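Local coordinates for protein concanavalin B (Canavalia ensiformis, PDB 6CAF) that may act as a carbohydrate-binding protein of seeds, a chitinase-like member of glycosyl hydrolase family 18, at residues 33-38 with 55-60; 102-107 with 146-151; 210-215 with 248-253. All coordinates share one frame; numbering follows the deposited sequence.

Contact 1. Residues 33-38 with 55-60; sequences AVYWGQ and IVFISF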
ATOM      1  N   ALA A  33      -3.961  -6.773  -2.289  1.00 10.67           N
ATOM      2  CA  ALA A  33      -2.645  -6.350  -1.843  1.00 10.81           C
ATOM      3  C   ALA A  33      -2.527  -6.651  -0.342  1.00 10.34           C
ATOM      4  O   ALA A  33      -3.541  -6.720   0.366  1.00 11.55           O
ATOM      5  CB  ALA A  33      -2.499  -4.844  -2.061  1.00 11.87           C
ATOM      6  N   VAL A  34      -1.290  -6.779   0.131  1.00 10.15           N
ATOM      7  CA  VAL A  34      -1.072  -7.033   1.539  1.00 10.46           C
ATOM      8  C   VAL A  34       0.203  -6.356   2.001  1.00 10.23           C
ATOM      9  O   VAL A  34       1.173  -6.248   1.241  1.00 10.97           O
ATOM     10  CB  VAL A  34      -1.019  -8.546   1.814  1.00 10.92           C
ATOM     11  CG1 VAL A  34       0.212  -9.198   1.202  1.00 11.99           C
ATOM     12  CG2 VAL A  34      -1.136  -8.879   3.293  1.00 12.39           C
ATOM     13  N   TYR A  35       0.187  -5.908   3.249  1.00 10.74           N
ATOM     14  CA  TYR A  35       1.359  -5.360   3.912  1.00 10.57           C
ATOM     15  C   TYR A  35       2.164  -6.464   4.585  1.00 10.94           C
ATOM     16  O   TYR A  35       1.629  -7.294   5.323  1.00 12.22           O
ATOM     17  CB  TYR A  35       0.960  -4.326   4.941  1.00 11.08           C
ATOM     18  CG  TYR A  35       0.386  -3.048   4.381  1.00 10.71           C
ATOM     19  CD1 TYR A  35      -0.952  -2.952   4.030  1.00 11.10           C
ATOM     20  CD2 TYR A  35       1.176  -1.943   4.195  1.00 11.27           C
ATOM     21  CE1 TYR A  35      -1.495  -1.788   3.529  1.00 10.33           C
ATOM     22  CE2 TYR A  35       0.637  -0.771   3.712  1.00 10.81           C
ATOM     23  CZ  TYR A  35      -0.671  -0.676   3.378  1.00 10.57           C
ATOM     24  OH  TYR A  35      -1.158   0.530   2.900  1.00 11.67           O
ATOM     25  N   TRP A  36       3.465  -6.422   4.338  1.00 10.78           N
ATOM     26  CA  TRP A  36       4.420  -7.378   4.870  1.00 11.41           C
ATOM     27  C   TRP A  36       5.645  -6.663   5.387  1.00 11.62           C
ATOM     28  O   TRP A  36       6.156  -5.781   4.720  1.00 12.42           O
ATOM     29  CB  TRP A  36       4.822  -8.374   3.773  1.00 11.72           C
ATOM     30  CG  TRP A  36       5.829  -9.374   4.238  1.00 12.48           C
ATOM     31  CD1 TRP A  36       5.556 -10.600   4.790  1.00 14.08           C
ATOM     32  CD2 TRP A  36       7.258  -9.214   4.275  1.00 11.87           C
ATOM     33  NE1 TRP A  36       6.735 -11.203   5.175  1.00 15.73           N
ATOM     34  CE2 TRP A  36       7.785 -10.362   4.882  1.00 13.67           C
ATOM     35  CE3 TRP A  36       8.144  -8.240   3.820  1.00 14.10           C
ATOM     36  CZ2 TRP A  36       9.145 -10.535   5.072  1.00 14.62           C
ATOM     37  CZ3 TRP A  36       9.473  -8.401   4.022  1.00 14.29           C
ATOM     38  CH2 TRP A  36       9.970  -9.536   4.628  1.00 14.80           C
ATOM     39  N   GLY A  37       6.124  -7.046   6.559  1.00 12.41           N
ATOM     40  CA  GLY A  37       7.353  -6.465   7.049  1.00 14.31           C
ATOM     41  C   GLY A  37       7.660  -6.567   8.515  1.00 14.72           C
ATOM     42  O   GLY A  37       8.564  -5.903   8.968  1.00 16.69           O
ATOM     43  N   GLN A  38       7.070  -7.393   9.241  1.00 16.08           N
ATOM     44  CA  GLN A  38       7.232  -7.637  10.677  1.00 18.75           C
ATOM     45  C   GLN A  38       7.431  -9.112  10.907  1.00 18.65           C
ATOM     46  O   GLN A  38       7.150  -9.924  10.040  1.00 18.00           O
ATOM     47  CB  GLN A  38       6.050  -7.105  11.481  1.00 23.93           C
ATOM     48  CG  GLN A  38       4.708  -7.727  11.240  1.00 32.89           C
ATOM     49  CD  GLN A  38       3.626  -7.089  12.119  1.00 35.14           C
ATOM     50  OE1 GLN A  38       3.799  -5.964  12.622  1.00 44.05           O
ATOM     51  NE2 GLN A  38       2.549  -7.828  12.358  1.00 37.81           N
ATOM     52  N   ILE A  55      -0.198  -7.842  -5.080  1.00 11.92           N
ATOM     53  CA  ILE A  55       0.705  -6.790  -4.644  1.00 11.04           C
ATOM     54  C   ILE A  55       1.117  -7.090  -3.200  1.00 11.51           C
ATOM     55  O   ILE A  55       0.262  -7.370  -2.369  1.00 11.76           O
ATOM     56  CB  ILE A  55       0.019  -5.412  -4.710  1.00 13.02           C
ATOM     57  CG1 ILE A  55      -0.331  -5.039  -6.150  1.00 13.91           C
ATOM     58  CG2 ILE A  55       0.870  -4.370  -4.021  1.00 15.28           C
ATOM     59  CD1 ILE A  55      -1.258  -3.850  -6.264  1.00 18.76           C
ATOM     60  N   VAL A  56       2.414  -6.969  -2.935  1.00 10.87           N
ATOM     61  CA  VAL A  56       2.922  -7.001  -1.573  1.00 10.79           C
ATOM     62  C   VAL A  56       3.664  -5.693  -1.330  1.00 10.56           C
ATOM     63  O   VAL A  56       4.561  -5.315  -2.096  1.00 12.45           O
ATOM     64  CB  VAL A  56       3.855  -8.206  -1.341  1.00 12.23           C
ATOM     65  CG1 VAL A  56       4.443  -8.183   0.049  1.00 13.56           C
ATOM     66  CG2 VAL A  56       3.106  -9.489  -1.579  1.00 14.52           C
ATOM     67  N   PHE A  57       3.295  -5.020  -0.250  1.00 10.06           N
ATOM     68  CA  PHE A  57       3.974  -3.809   0.197  1.00 10.54           C
ATOM     69  C   PHE A  57       5.017  -4.182   1.249  1.00 10.45           C
ATOM     70  O   PHE A  57       4.653  -4.625   2.351  1.00 12.27           O
ATOM     71  CB  PHE A  57       3.010  -2.831   0.876  1.00 11.03           C
ATOM     72  CG  PHE A  57       1.832  -2.404   0.060  1.00 10.30           C
ATOM     73  CD1 PHE A  57       1.982  -1.715  -1.127  1.00 11.38           C
ATOM     74  CD2 PHE A  57       0.556  -2.634   0.529  1.00 11.52           C
ATOM     75  CE1 PHE A  57       0.876  -1.273  -1.813  1.00 13.37           C
ATOM     76  CE2 PHE A  57      -0.541  -2.168  -0.151  1.00 13.40           C
ATOM     77  CZ  PHE A  57      -0.392  -1.506  -1.341  1.00 12.73           C
ATOM     78  N   ILE A  58       6.306  -4.023   0.942  1.00 10.50           N
ATOM     79  CA  ILE A  58       7.358  -4.188   1.942  1.00 10.72           C
ATOM     80  C   ILE A  58       7.346  -2.946   2.826  1.00 10.81           C
ATOM     81  O   ILE A  58       7.537  -1.816   2.332  1.00 12.04           O
ATOM     82  CB  ILE A  58       8.739  -4.397   1.304  1.00 11.86           C
ATOM     83  CG1 ILE A  58       8.738  -5.705   0.495  1.00 14.17           C
ATOM     84  CG2 ILE A  58       9.806  -4.394   2.357  1.00 13.30           C
ATOM     85  CD1 ILE A  58      10.013  -5.989  -0.241  1.00 16.55           C
ATOM     86  N   SER A  59       7.082  -3.167   4.115  1.00 10.39           N
ATOM     87  CA  SER A  59       6.625  -2.109   5.004  1.00 12.22           C
ATOM     88  C   SER A  59       7.471  -2.041   6.269  1.00 11.62           C
ATOM     89  O   SER A  59       7.482  -3.016   7.019  1.00 13.47           O
ATOM     90  CB  SER A  59       5.175  -2.406   5.364  1.00 14.56           C
ATOM     91  OG  SER A  59       4.372  -2.503   4.178  1.00 15.74           O
ATOM     92  N   PHE A  60       8.185  -0.960   6.557  1.00 11.18           N
ATOM     93  CA  PHE A  60       8.159   0.339   5.915  1.00 10.98           C
ATOM     94  C   PHE A  60       9.550   0.960   5.912  1.00 11.23           C
ATOM     95  O   PHE A  60      10.330   0.730   6.830  1.00 12.63           O
ATOM     96  CB  PHE A  60       7.292   1.325   6.709  1.00 12.18           C
ATOM     97  CG  PHE A  60       5.826   0.965   6.756  1.00 11.49           C
ATOM     98  CD1 PHE A  60       4.976   1.342   5.739  1.00 12.12           C
ATOM     99  CD2 PHE A  60       5.316   0.233   7.801  1.00 12.50           C
ATOM    100  CE1 PHE A  60       3.645   1.026   5.770  1.00 12.71           C
ATOM    101  CE2 PHE A  60       3.976  -0.079   7.850  1.00 13.55           C
ATOM    102  CZ  PHE A  60       3.147   0.305   6.826  1.00 12.96           C
TER
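Residues 33-36 and 55-60 pair as neighbouring parallel strands in the closed sheet of a TIM barrel, the fold of family 18 glycosyl hydrolases, the strands crossing at 24°. The backbones interlock as parallel strands do: I55 O takes the N-H of V34, V34 O that of F57, F57 O that of W36, and W36 O that of S59. The bond from F57 N to V34 O is 2.9 Å long and nearly straight, at 171°.

Toward the barrel interior, F57 lays its edge atom CD2 over the centre of the Y35 ring, 3.7 Å from Y35 CZ; the two planes are tilted, neither stacked nor edge-to-face. The next atom round the same ring, CE2, lies 3.8 Å from A33 CB, so the small alanine leaves room for the ring. S59 OG sits at the edge of the tyrosine, 3.2 Å from Y35 CD2. This hydroxyl also bonds to F57 O (2.8 Å from S59 OG), approaching from above the carbonyl plane; with W36 N it gives that oxygen two donors. F60, which follows a cis peptide bond, brings its CZ to 4.0 Å from Y35 CD2.

On the outer face V34 and V56 lie side by side, and V56 CG1 touches W36 CB at 3.7 Å. With CG anti to the backbone N (chi1 179°), the indole is carried toward I58, CE3 lying 4.2 Å from I58 CG1. G37 has to be glycine: a CB would collide with S59 O and, at these backbone angles, press on the carbonyl O of W36.

Around the pair, helix 44-49 covers V34, W36 and V56 as the crossover of this beta-alpha-beta unit. Inside the barrel, Y35 OH bonds to E250 and H152. Strand 284-290 flanks 33-36, and strand 103-109 flanks 55-60.

Contact 2. Residues 102-107 with 146-151; sequences VKVFLA and VALDGI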
ATOM      1  N   VAL A 102       3.776 -11.392  -8.889  1.00 14.87           N
ATOM      2  CA  VAL A 102       3.392 -10.562  -7.764  1.00 14.93           C
ATOM      3  C   VAL A 102       4.185  -9.263  -7.865  1.00 15.44           C
ATOM      4  O   VAL A 102       5.399  -9.273  -8.053  1.00 20.14           O
ATOM      5  CB  VAL A 102       3.686 -11.250  -6.423  1.00 15.86           C
ATOM      6  CG1 VAL A 102       3.342 -10.357  -5.258  1.00 19.48           C
ATOM      7  CG2 VAL A 102       2.971 -12.578  -6.331  1.00 18.42           C
ATOM      8  N   LYS A 103       3.496  -8.140  -7.741  1.00 13.54           N
ATOM      9  CA  LYS A 103       4.172  -6.852  -7.726  1.00 13.93           C
ATOM     10  C   LYS A 103       4.647  -6.563  -6.312  1.00 13.98           C
ATOM     11  O   LYS A 103       3.865  -6.670  -5.382  1.00 19.12           O
ATOM     12  CB  LYS A 103       3.226  -5.768  -8.198  1.00 15.10           C
ATOM     13  CG  LYS A 103       2.789  -5.907  -9.628  1.00 17.83           C
ATOM     14  CD  LYS A 103       1.940  -4.746 -10.063  1.00 24.59           C
ATOM     15  CE  LYS A 103       1.492  -4.899 -11.505  1.00 29.37           C
ATOM     16  NZ  LYS A 103       0.317  -5.782 -11.532  1.00 35.23           N
ATOM     17  N   VAL A 104       5.915  -6.202  -6.160  1.00 11.92           N
ATOM     18  CA  VAL A 104       6.468  -5.927  -4.856  1.00 11.39           C
ATOM     19  C   VAL A 104       6.786  -4.434  -4.807  1.00 11.23           C
ATOM     20  O   VAL A 104       7.567  -3.915  -5.615  1.00 12.21           O
ATOM     21  CB  VAL A 104       7.726  -6.759  -4.612  1.00 13.36           C
ATOM     22  CG1 VAL A 104       8.325  -6.478  -3.254  1.00 14.65           C
ATOM     23  CG2 VAL A 104       7.444  -8.247  -4.780  1.00 15.23           C
ATOM     24  N   PHE A 105       6.148  -3.753  -3.871  1.00 10.87           N
ATOM     25  CA  PHE A 105       6.337  -2.328  -3.691  1.00 10.65           C
ATOM     26  C   PHE A 105       7.147  -2.089  -2.420  1.00 10.93           C
ATOM     27  O   PHE A 105       7.100  -2.906  -1.496  1.00 12.84           O
ATOM     28  CB  PHE A 105       4.991  -1.633  -3.482  1.00 11.66           C
ATOM     29  CG  PHE A 105       4.143  -1.392  -4.698  1.00 11.77           C
ATOM     30  CD1 PHE A 105       3.842  -2.329  -5.604  1.00 15.81           C
ATOM     31  CD2 PHE A 105       3.589  -0.155  -4.879  1.00 15.09           C
ATOM     32  CE1 PHE A 105       3.002  -2.071  -6.664  1.00 16.18           C
ATOM     33  CE2 PHE A 105       2.752   0.118  -5.936  1.00 17.60           C
ATOM     34  CZ  PHE A 105       2.422  -0.870  -6.816  1.00 14.38           C
ATOM     35  N   LEU A 106       7.838  -0.943  -2.360  1.00 10.28           N
ATOM     36  CA  LEU A 106       8.320  -0.424  -1.093  1.00 10.43           C
ATOM     37  C   LEU A 106       7.330   0.586  -0.548  1.00  9.74           C
ATOM     38  O   LEU A 106       6.973   1.532  -1.252  1.00 11.20           O
ATOM     39  CB  LEU A 106       9.692   0.250  -1.251  1.00 10.62           C
ATOM     40  CG  LEU A 106      10.290   0.790   0.033  1.00 11.34           C
ATOM     41  CD1 LEU A 106      10.645  -0.302   1.014  1.00 12.89           C
ATOM     42  CD2 LEU A 106      11.493   1.655  -0.289  1.00 13.19           C
ATOM     43  N   ALA A 107       6.893   0.378   0.686  1.00  9.94           N
ATOM     44  CA  ALA A 107       6.004   1.337   1.340  1.00 10.13           C
ATOM     45  C   ALA A 107       6.799   2.320   2.192  1.00 10.54           C
ATOM     46  O   ALA A 107       7.600   1.930   3.054  1.00 12.12           O
ATOM     47  CB  ALA A 107       4.986   0.623   2.197  1.00 11.34           C
ATOM     48  N   VAL A 146      17.755  -4.650  -6.778  1.00 15.22           N
ATOM     49  CA  VAL A 146      16.386  -4.940  -7.159  1.00 14.35           C
ATOM     50  C   VAL A 146      15.799  -3.828  -8.011  1.00 14.00           C
ATOM     51  O   VAL A 146      16.312  -2.695  -8.008  1.00 14.93           O
ATOM     52  CB  VAL A 146      15.464  -5.158  -5.925  1.00 16.08           C
ATOM     53  CG1 VAL A 146      15.879  -6.390  -5.121  1.00 18.40           C
ATOM     54  CG2 VAL A 146      15.401  -3.928  -5.023  1.00 16.29           C
ATOM     55  N   ALA A 147      14.725  -4.174  -8.721  1.00 13.49           N
ATOM     56  CA  ALA A 147      13.882  -3.199  -9.366  1.00 13.36           C
ATOM     57  C   ALA A 147      12.466  -3.469  -8.955  1.00 12.71           C
ATOM     58  O   ALA A 147      11.762  -4.285  -9.543  1.00 14.28           O
ATOM     59  CB  ALA A 147      14.011  -3.235 -10.879  1.00 15.50           C
ATOM     60  N   LEU A 148      12.061  -2.841  -7.877  1.00 12.02           N
ATOM     61  CA  LEU A 148      10.724  -3.032  -7.332  1.00 11.38           C
ATOM     62  C   LEU A 148       9.664  -2.493  -8.284  1.00 11.90           C
ATOM     63  O   LEU A 148       9.936  -1.661  -9.148  1.00 13.56           O
ATOM     64  CB  LEU A 148      10.591  -2.377  -5.966  1.00 11.53           C
ATOM     65  CG  LEU A 148      11.516  -2.930  -4.877  1.00 12.11           C
ATOM     66  CD1 LEU A 148      11.208  -2.250  -3.542  1.00 13.50           C
ATOM     67  CD2 LEU A 148      11.426  -4.423  -4.734  1.00 13.74           C
ATOM     68  N   ASP A 149       8.437  -2.971  -8.111  1.00 11.59           N
ATOM     69  CA  ASP A 149       7.355  -2.602  -8.987  1.00 12.06           C
ATOM     70  C   ASP A 149       6.703  -1.295  -8.675  1.00 11.66           C
ATOM     71  O   ASP A 149       5.928  -0.789  -9.488  1.00 13.79           O
ATOM     72  CB  ASP A 149       6.336  -3.711  -8.988  1.00 13.04           C
ATOM     73  CG  ASP A 149       6.921  -4.986  -9.489  1.00 14.78           C
ATOM     74  OD1 ASP A 149       7.153  -5.089 -10.706  1.00 22.81           O
ATOM     75  OD2 ASP A 149       7.256  -5.866  -8.673  1.00 14.71           O
ATOM     76  N   GLY A 150       6.999  -0.719  -7.513  1.00 11.13           N
ATOM     77  CA  GLY A 150       6.412   0.550  -7.187  1.00 11.87           C
ATOM     78  C   GLY A 150       6.809   1.079  -5.831  1.00 10.38           C
ATOM     79  O   GLY A 150       7.458   0.400  -5.045  1.00 11.17           O
ATOM     80  N   ILE A 151       6.374   2.316  -5.582  1.00 10.58           N
ATOM     81  CA  ILE A 151       6.560   3.003  -4.316  1.00 10.00           C
ATOM     82  C   ILE A 151       5.167   3.362  -3.820  1.00  9.74           C
ATOM     83  O   ILE A 151       4.361   3.964  -4.556  1.00 10.67           O
ATOM     84  CB  ILE A 151       7.400   4.295  -4.457  1.00 10.29           C
ATOM     85  CG1 ILE A 151       8.778   3.992  -5.043  1.00 11.09           C
ATOM     86  CG2 ILE A 151       7.489   5.023  -3.129  1.00 11.26           C
ATOM     87  CD1 ILE A 151       9.697   3.122  -4.225  1.00 11.91           C
TER
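F105 lays one ring face over the backbone of G150, where adjacent parallel strands of the TIM barrel, 103-109 and 150-154, come together. G150 CA stands 3.8 Å from the ring centroid and only 14° off the ring normal, a CH-pi contact, with the carbonyl carbon of D149 over the same face nearer the rim. Glycine suits the place because a CB would run into F105 CE2. The phenylalanine comes to lie there because its CG is anti to its own carbonyl carbon and beside its backbone N (chi1 -78°). Beyond the glycine it faces the barrel interior, next to L183 and S185 of strand 183-186.

On the other face the side chains are aliphatic and branched. L148 crosses V104 obliquely, CD2 lying 4.0 Å from V104 CG1, while its other methyl, CD1, reaches L106 CB at 3.7 Å. I151 bends its CD1 back to the same atom, 4.1 Å from L106 CB, so L106 CB is met by two methyls at roughly right angles. Helix 120-135 packs on these residues, through F134 against L106 and L148 and L135 against I151. Leucine and isoleucine suit this layer because their branched methyls fill space between sheet and helix.

The backbone link is brief: G150 O accepts from L106 N at 3.0 Å, and V104 O from D149 N at 2.8 Å. Ahead of these, before 146-151 has become a strand, a side chain does the work of a main-chain carbonyl. Aspartate fits because its short carboxylate can turn back upon the neighbouring strand; Q98 NE2 is a second donor to the same oxygen. The bond from V104 N to D149 OD2 is 2.9 Å, nearly straight at 168°, and meets the oxygen on its anti side, a little out of the carboxylate plane.

Contact 3. Residues 210-215 with 248-253; sequences FVRFYN and FLELPA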
ATOM      1  N   PHE A 210      -5.258   3.385  -2.223  1.00  9.97           N
ATOM      2  CA  PHE A 210      -5.714   2.396  -1.264  1.00 10.36           C
ATOM      3  C   PHE A 210      -6.306   3.140  -0.064  1.00 10.38           C
ATOM      4  O   PHE A 210      -5.577   3.599   0.806  1.00 12.50           O
ATOM      5  CB  PHE A 210      -4.520   1.534  -0.829  1.00 10.97           C
ATOM      6  CG  PHE A 210      -3.942   0.689  -1.919  1.00 11.24           C
ATOM      7  CD1 PHE A 210      -2.980   1.179  -2.775  1.00 12.56           C
ATOM      8  CD2 PHE A 210      -4.382  -0.609  -2.108  1.00 12.48           C
ATOM      9  CE1 PHE A 210      -2.452   0.390  -3.772  1.00 13.50           C
ATOM     10  CE2 PHE A 210      -3.855  -1.400  -3.113  1.00 13.38           C
ATOM     11  CZ  PHE A 210      -2.911  -0.887  -3.975  1.00 13.75           C
ATOM     12  N   VAL A 211      -7.617   3.315  -0.059  1.00 10.53           N
ATOM     13  CA  VAL A 211      -8.240   4.143   0.951  1.00 10.14           C
ATOM     14  C   VAL A 211      -8.406   3.335   2.231  1.00 10.81           C
ATOM     15  O   VAL A 211      -8.993   2.251   2.215  1.00 11.61           O
ATOM     16  CB  VAL A 211      -9.591   4.637   0.452  1.00 11.81           C
ATOM     17  CG1 VAL A 211     -10.260   5.500   1.516  1.00 12.67           C
ATOM     18  CG2 VAL A 211      -9.453   5.438  -0.834  1.00 12.86           C
ATOM     19  N   ARG A 212      -7.922   3.885   3.337  1.00 10.88           N
ATOM     20  CA  ARG A 212      -7.948   3.171   4.609  1.00 11.45           C
ATOM     21  C   ARG A 212      -9.277   3.352   5.322  1.00 12.25           C
ATOM     22  O   ARG A 212      -9.495   4.332   6.043  1.00 13.33           O
ATOM     23  CB  ARG A 212      -6.783   3.622   5.488  1.00 11.96           C
ATOM     24  CG  ARG A 212      -5.439   3.270   4.907  1.00 14.41           C
ATOM     25  CD  ARG A 212      -4.280   3.611   5.815  1.00 16.14           C
ATOM     26  NE  ARG A 212      -3.908   4.987   5.688  1.00 18.68           N
ATOM     27  CZ  ARG A 212      -4.153   5.947   6.565  1.00 18.03           C
ATOM     28  NH1 ARG A 212      -4.782   5.700   7.684  1.00 24.05           N
ATOM     29  NH2 ARG A 212      -3.758   7.168   6.291  1.00 26.42           N
ATOM     30  N   PHE A 213     -10.164   2.404   5.077  1.00 12.27           N
ATOM     31  CA  PHE A 213     -11.515   2.448   5.629  1.00 13.07           C
ATOM     32  C   PHE A 213     -11.549   1.791   7.016  1.00 13.48           C
ATOM     33  O   PHE A 213     -12.261   0.826   7.250  1.00 16.19           O
ATOM     34  CB  PHE A 213     -12.521   1.744   4.687  1.00 14.39           C
ATOM     35  CG  PHE A 213     -12.771   2.477   3.388  1.00 12.58           C
ATOM     36  CD1 PHE A 213     -13.578   3.598   3.348  1.00 14.80           C
ATOM     37  CD2 PHE A 213     -12.226   2.032   2.217  1.00 12.97           C
ATOM     38  CE1 PHE A 213     -13.847   4.246   2.157  1.00 15.98           C
ATOM     39  CE2 PHE A 213     -12.487   2.677   1.040  1.00 13.25           C
ATOM     40  CZ  PHE A 213     -13.270   3.804   1.014  1.00 15.07           C
ATOM     41  N   TYR A 214     -10.765   2.321   7.948  1.00 13.15           N
ATOM     42  CA  TYR A 214     -10.765   1.777   9.291  1.00 14.01           C
ATOM     43  C   TYR A 214     -10.125   2.796  10.210  1.00 15.00           C
ATOM     44  O   TYR A 214      -9.475   3.756   9.759  1.00 16.25           O
ATOM     45  CB  TYR A 214     -10.037   0.408   9.335  1.00 16.24           C
ATOM     46  CG  TYR A 214      -8.595   0.403   8.859  1.00 14.97           C
ATOM     47  CD1 TYR A 214      -8.296   0.309   7.536  1.00 14.17           C
ATOM     48  CD2 TYR A 214      -7.534   0.393   9.758  1.00 19.41           C
ATOM     49  CE1 TYR A 214      -6.981   0.306   7.096  1.00 14.44           C
ATOM     50  CE2 TYR A 214      -6.217   0.305   9.325  1.00 20.55           C
ATOM     51  CZ  TYR A 214      -5.942   0.294   7.982  1.00 15.88           C
ATOM     52  OH  TYR A 214      -4.627   0.251   7.541  1.00 18.21           O
ATOM     53  N   ASN A 215     -10.336   2.582  11.503  1.00 16.18           N
ATOM     54  CA  ASN A 215      -9.917   3.529  12.525  1.00 18.00           C
ATOM     55  C   ASN A 215     -10.494   4.943  12.284  1.00 18.61           C
ATOM     56  O   ASN A 215      -9.876   5.945  12.616  1.00 20.67           O
ATOM     57  CB  ASN A 215      -8.392   3.486  12.712  1.00 20.36           C
ATOM     58  CG  ASN A 215      -7.881   2.100  13.251  1.00 23.70           C
ATOM     59  OD1 ASN A 215      -8.622   1.323  13.920  1.00 34.64           O
ATOM     60  ND2 ASN A 215      -6.607   1.780  12.940  1.00 28.61           N
ATOM     61  N   PHE A 248      -8.881   1.137  -4.367  1.00 11.10           N
ATOM     62  CA  PHE A 248      -8.922  -0.053  -3.563  1.00 10.90           C
ATOM     63  C   PHE A 248      -9.440   0.287  -2.179  1.00 11.43           C
ATOM     64  O   PHE A 248      -9.201   1.403  -1.692  1.00 12.12           O
ATOM     65  CB  PHE A 248      -7.531  -0.632  -3.350  1.00 11.52           C
ATOM     66  CG  PHE A 248      -6.838  -1.141  -4.570  1.00 13.36           C
ATOM     67  CD1 PHE A 248      -6.291  -0.268  -5.491  1.00 15.48           C
ATOM     68  CD2 PHE A 248      -6.648  -2.516  -4.754  1.00 17.09           C
ATOM     69  CE1 PHE A 248      -5.580  -0.741  -6.573  1.00 19.25           C
ATOM     70  CE2 PHE A 248      -5.958  -2.993  -5.858  1.00 20.67           C
ATOM     71  CZ  PHE A 248      -5.400  -2.087  -6.748  1.00 21.23           C
ATOM     72  N   LEU A 249     -10.093  -0.681  -1.534  1.00 10.77           N
ATOM     73  CA  LEU A 249     -10.399  -0.557  -0.110  1.00 10.90           C
ATOM     74  C   LEU A 249      -9.285  -1.192   0.693  1.00 11.10           C
ATOM     75  O   LEU A 249      -9.040  -2.405   0.571  1.00 12.89           O
ATOM     76  CB  LEU A 249     -11.692  -1.268   0.277  1.00 12.16           C
ATOM     77  CG  LEU A 249     -12.953  -0.787  -0.407  1.00 13.39           C
ATOM     78  CD1 LEU A 249     -13.188  -1.576  -1.693  1.00 14.11           C
ATOM     79  CD2 LEU A 249     -14.145  -0.998   0.513  1.00 18.32           C
ATOM     80  N   GLU A 250      -8.614  -0.410   1.540  1.00 10.96           N
ATOM     81  CA  GLU A 250      -7.674  -0.972   2.502  1.00 10.51           C
ATOM     82  C   GLU A 250      -8.429  -1.232   3.794  1.00 11.32           C
ATOM     83  O   GLU A 250      -9.091  -0.337   4.328  1.00 12.11           O
ATOM     84  CB  GLU A 250      -6.466  -0.083   2.751  1.00 11.67           C
ATOM     85  CG  GLU A 250      -5.518  -0.714   3.731  1.00 11.63           C
ATOM     86  CD  GLU A 250      -4.257   0.072   3.935  1.00 12.39           C
ATOM     87  OE1 GLU A 250      -3.672   0.469   2.909  1.00 13.42           O
ATOM     88  OE2 GLU A 250      -3.791   0.191   5.090  1.00 13.78           O
ATOM     89  N   LEU A 251      -8.323  -2.471   4.253  1.00 11.10           N
ATOM     90  CA  LEU A 251      -9.127  -2.968   5.356  1.00 11.09           C
ATOM     91  C   LEU A 251      -8.240  -3.751   6.311  1.00 11.41           C
ATOM     92  O   LEU A 251      -7.210  -4.319   5.918  1.00 12.31           O
ATOM     93  CB  LEU A 251     -10.182  -3.924   4.797  1.00 12.10           C
ATOM     94  CG  LEU A 251     -11.226  -3.286   3.868  1.00 13.58           C
ATOM     95  CD1 LEU A 251     -12.068  -4.361   3.198  1.00 15.70           C
ATOM     96  CD2 LEU A 251     -12.041  -2.283   4.639  1.00 15.67           C
ATOM     97  N   PRO A 252      -8.663  -3.829   7.572  1.00 12.07           N
ATOM     98  CA  PRO A 252      -7.938  -4.671   8.512  1.00 12.50           C
ATOM     99  C   PRO A 252      -8.314  -6.128   8.312  1.00 13.26           C
ATOM    100  O   PRO A 252      -9.476  -6.440   8.075  1.00 14.34           O
ATOM    101  CB  PRO A 252      -8.425  -4.174   9.873  1.00 14.25           C
ATOM    102  CG  PRO A 252      -9.762  -3.605   9.618  1.00 16.83           C
ATOM    103  CD  PRO A 252      -9.810  -3.151   8.199  1.00 13.22           C
ATOM    104  N   ALA A 253      -7.337  -7.023   8.439  1.00 12.48           N
ATOM    105  CA  ALA A 253      -7.628  -8.435   8.184  1.00 13.30           C
ATOM    106  C   ALA A 253      -8.104  -9.182   9.407  1.00 14.58           C
ATOM    107  O   ALA A 253      -8.423 -10.358   9.303  1.00 17.01           O
ATOM    108  CB  ALA A 253      -6.434  -9.131   7.563  1.00 15.88           C
TER
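F248 begins the pairing by stacking on F210: the two side chains run the same way and their rings overlap face to face in an offset stack, centroids 4.1 Å apart and planes at 23°. The overlap is tight, F210 CE2 lying 3.3 Å from F248 CG, and flat aromatic residues suit a barrel interior where F57 meets F210 edge-to-face and Y208 does the same to F248. With a serine in place of F248, F210 would probably lose the cover over one face and be freer to tilt in the gap left behind. The carbonyl of F248 accepts from V211 N.

L249 turns to the outer face, where its CG lies 3.8 Å from F213 CE2, under helix 227-239, the crossover of this beta-alpha-beta unit. E250 then grips 210-215 twice through its backbone: its N gives to V211 O at 2.8 Å, from above that carbonyl's plane, and its O receives F213 N, in the inverse gamma turn that follows the strand. Its side chain runs out extended, CG anti to the backbone N (chi1 -179°), so the carboxylate reaches across to Y214. L251 sends CD2 to within 4.1 Å of F213 CB. P252 slides past Y214, its CD 3.7 Å from Y214 CB, with its N over one face of the tyrosine ring.

Y214 OH donates to the anti lone pair of E250 OE2 at 2.6 Å, while Y35 OH bonds to OE1. The R212 methylenes lie alongside, but its guanidinium turns to A187 O and makes no salt bridge here. Held by one tyrosine hydroxyl on each oxygen, the buried carboxylate probably has little freedom to rotate.

Overall arrangement
From the N terminus, contact 1 closes the first loop, bringing 55-60 beside 33-38 after a short helical crossover. Contact 2 follows, closing a longer excursion of 38 residues through helix 120-135, and contact 3 closes the last, around helix 227-239. The three lie in series; none nests in or crosses another. All belong to one curled parallel sheet. Contacts 1 and 2 adjoin in the sheet, since strands 55-64 and 103-109 are neighbours, with I58 N probably bonded to F105 O. Contacts 1 and 3 meet inside the barrel, where A33 and I55 also pack on F210. Contacts 2 and 3 do not touch, and lie on opposite sides of the chain's centre, about 20 Å between their centres.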